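Local coordinates for protein 6-phospho-beta-d glycosidase (Streptococcus pyogenes, PDB 5FOO) that probably hydrolyses the beta-glycosidic bond of 6-phosphorylated beta-glucosides, as a glycoside hydrolase of family 1, at residues 29-34 against 177-182. The protein carries 1 engineered substitution. Numbering follows the deposited sequence.
Sequences NLFDYW and QFHYPA
Y180 packs its face against Y33 and its edge against W34 of helix 30-37, and the three rings form an aromatic cluster that accounts for most of the contact. With CG anti to the backbone N (chi1 -168°), the Y180 ring lies alongside the helix, where Y33 CE2 reaches it. One ring face receives the edge of Y33, planes at 77°, with Y33 CE2 3.6 Å from Y180 CZ; P181 CB lies over the opposite face. The edge of Y180 in turn points at the face of the W34 five-membered ring, CD2 lying 3.7 Å from W34 CD1, while Y180 CB makes a CH-pi contact over that same ring.

The six-membered ring of W34 meets the loop backbone in two ways. Y180 N sits above it near the rim, and F178 O meets the edge in plane, 3.3 Å from W34 CZ3; A182 CB brushes CZ2. One turn back, L30 CD1 packs 3.4 Å from Y180 O, a carbonyl that accepts from S173 OG.

On another side of the contact, F31 turns its edge to the face of H179 in an offset edge-to-face pair, CZ 3.5 Å from H179 CD2. F31 also meets W424 of the 6-phosphocyclophellitol pocket, so this end of the contact is second shell to the active site. The helix start is fixed by a capping box, D32 N to N29 OD1 and N29 N to D32 OD2.

In this (beta/alpha)8 barrel the contact joins helix 30-37, which follows the first barrel strand, to the loop between helices 166-174 and 186-208, with I124 of helix 124-130 touching L30, Y33 and Y180.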
loop_
_atom_site.group_PDB
_atom_site.type_symbol
_atom_site.label_atom_id
_atom_site.label_comp_id
_atom_site.label_asym_id
_atom_site.label_seq_id
_atom_site.Cartn_x
_atom_site.Cartn_y
_atom_site.Cartn_z
ATOM N N ASN A 29 -5.140 13.678 9.861
ATOM C CA ASN A 29 -3.971 12.920 9.581
ATOM C C ASN A 29 -2.848 13.784 9.040
ATOM O O ASN A 29 -3.041 14.962 8.863
ATOM C CB ASN A 29 -4.308 11.671 8.717
ATOM C CG ASN A 29 -4.722 11.985 7.282
ATOM O OD1 ASN A 29 -4.105 12.759 6.578
ATOM N ND2 ASN A 29 -5.708 11.261 6.816
ATOM N N LEU A 30 -1.681 13.207 8.774
ATOM C CA LEU A 30 -0.556 14.014 8.290
ATOM C C LEU A 30 -0.912 14.719 7.029
ATOM O O LEU A 30 -0.626 15.923 6.917
ATOM C CB LEU A 30 0.700 13.214 8.060
ATOM C CG LEU A 30 1.225 12.489 9.274
ATOM C CD1 LEU A 30 2.547 11.817 8.990
ATOM C CD2 LEU A 30 1.344 13.404 10.489
ATOM N N PHE A 31 -1.531 14.022 6.074
ATOM C CA PHE A 31 -1.870 14.696 4.793
ATOM C C PHE A 31 -2.970 15.795 4.881
ATOM O O PHE A 31 -2.869 16.815 4.205
ATOM C CB PHE A 31 -2.215 13.697 3.701
ATOM C CG PHE A 31 -1.032 13.285 2.869
ATOM C CD1 PHE A 31 -0.566 14.108 1.848
ATOM C CD2 PHE A 31 -0.402 12.046 3.082
ATOM C CE1 PHE A 31 0.520 13.713 1.075
ATOM C CE2 PHE A 31 0.681 11.646 2.326
ATOM C CZ PHE A 31 1.164 12.478 1.316
ATOM N N ASP A 32 -3.979 15.592 5.735
ATOM C CA ASP A 32 -4.984 16.579 5.971
ATOM C C ASP A 32 -4.296 17.853 6.477
ATOM O O ASP A 32 -4.659 18.962 6.050
ATOM C CB ASP A 32 -5.992 16.177 7.048
ATOM C CG ASP A 32 -6.676 14.846 6.788
ATOM O OD1 ASP A 32 -7.024 14.567 5.627
ATOM O OD2 ASP A 32 -6.902 14.106 7.782
ATOM N N TYR A 33 -3.362 17.686 7.414
ATOM C CA TYR A 33 -2.648 18.809 8.005
ATOM C C TYR A 33 -1.802 19.578 6.994
ATOM O O TYR A 33 -1.831 20.852 6.924
ATOM C CB TYR A 33 -1.730 18.355 9.129
ATOM C CG TYR A 33 -0.945 19.498 9.715
ATOM C CD1 TYR A 33 -1.582 20.433 10.534
ATOM C CD2 TYR A 33 0.439 19.614 9.505
ATOM C CE1 TYR A 33 -0.869 21.481 11.101
ATOM C CE2 TYR A 33 1.171 20.649 10.075
ATOM C CZ TYR A 33 0.493 21.587 10.856
ATOM O OH TYR A 33 1.163 22.597 11.426
ATOM N N TRP A 34 -1.046 18.786 6.242
ATOM C CA TRP A 34 -0.230 19.283 5.173
ATOM C C TRP A 34 -0.988 20.096 4.136
ATOM O O TRP A 34 -0.518 21.166 3.708
ATOM C CB TRP A 34 0.535 18.146 4.477
ATOM C CG TRP A 34 1.910 18.560 3.887
ATOM C CD1 TRP A 34 2.577 19.752 4.042
ATOM C CD2 TRP A 34 2.747 17.744 3.076
ATOM N NE1 TRP A 34 3.773 19.712 3.361
ATOM C CE2 TRP A 34 3.888 18.495 2.754
ATOM C CE3 TRP A 34 2.610 16.452 2.541
ATOM C CZ2 TRP A 34 4.913 17.986 1.972
ATOM C CZ3 TRP A 34 3.649 15.932 1.770
ATOM C CH2 TRP A 34 4.775 16.687 1.503
ATOM N N GLN A 177 11.224 13.534 1.073
ATOM C CA GLN A 177 10.363 14.720 1.113
ATOM C C GLN A 177 9.011 14.669 0.397
ATOM O O GLN A 177 8.595 15.640 -0.159
ATOM C CB GLN A 177 11.177 15.972 0.727
ATOM C CG GLN A 177 12.465 16.072 1.511
ATOM C CD GLN A 177 13.267 17.323 1.124
ATOM O OE1 GLN A 177 14.276 17.233 0.454
ATOM N NE2 GLN A 177 12.815 18.464 1.558
ATOM N N PHE A 178 8.281 13.563 0.479
ATOM C CA PHE A 178 6.957 13.502 -0.172
ATOM C C PHE A 178 5.791 13.142 0.733
ATOM O O PHE A 178 4.645 13.168 0.303
ATOM C CB PHE A 178 7.017 12.651 -1.458
ATOM C CG PHE A 178 7.352 11.185 -1.247
ATOM C CD1 PHE A 178 6.330 10.246 -0.945
ATOM C CD2 PHE A 178 8.665 10.714 -1.407
ATOM C CE1 PHE A 178 6.650 8.891 -0.809
ATOM C CE2 PHE A 178 8.974 9.352 -1.292
ATOM C CZ PHE A 178 7.974 8.453 -0.961
ATOM N N HIS A 179 6.077 12.831 1.973
ATOM C CA HIS A 179 5.084 12.936 3.045
ATOM C C HIS A 179 5.573 13.946 4.067
ATOM O O HIS A 179 6.791 14.070 4.322
ATOM C CB HIS A 179 4.955 11.586 3.823
ATOM C CG HIS A 179 4.459 10.458 2.980
ATOM N ND1 HIS A 179 4.387 9.155 3.439
ATOM C CD2 HIS A 179 3.967 10.443 1.715
ATOM C CE1 HIS A 179 3.903 8.378 2.478
ATOM N NE2 HIS A 179 3.656 9.121 1.413
ATOM N N TYR A 180 4.614 14.552 4.719
ATOM C CA TYR A 180 4.854 15.315 5.919
ATOM C C TYR A 180 5.460 14.551 7.105
ATOM O O TYR A 180 5.074 13.391 7.290
ATOM C CB TYR A 180 3.524 15.971 6.397
ATOM C CG TYR A 180 3.751 17.027 7.488
ATOM C CD1 TYR A 180 3.806 16.671 8.817
ATOM C CD2 TYR A 180 4.032 18.386 7.154
ATOM C CE1 TYR A 180 4.071 17.634 9.813
ATOM C CE2 TYR A 180 4.281 19.361 8.144
ATOM C CZ TYR A 180 4.319 18.965 9.454
ATOM O OH TYR A 180 4.586 19.869 10.428
ATOM N N PRO A 181 6.657 14.987 7.571
ATOM C CA PRO A 181 7.031 16.335 7.956
ATOM C C PRO A 181 8.048 16.683 6.865
ATOM O O PRO A 181 8.597 17.752 6.896
ATOM C CB PRO A 181 7.715 16.221 9.321
ATOM C CG PRO A 181 8.209 14.824 9.381
ATOM C CD PRO A 181 7.198 14.025 8.556
ATOM N N ALA A 182 8.268 15.780 5.901
ATOM C CA ALA A 182 9.157 15.967 4.777
ATOM C C ALA A 182 10.544 16.453 5.175
ATOM O O ALA A 182 11.035 17.382 4.586
ATOM C CB ALA A 182 8.537 16.957 3.806
#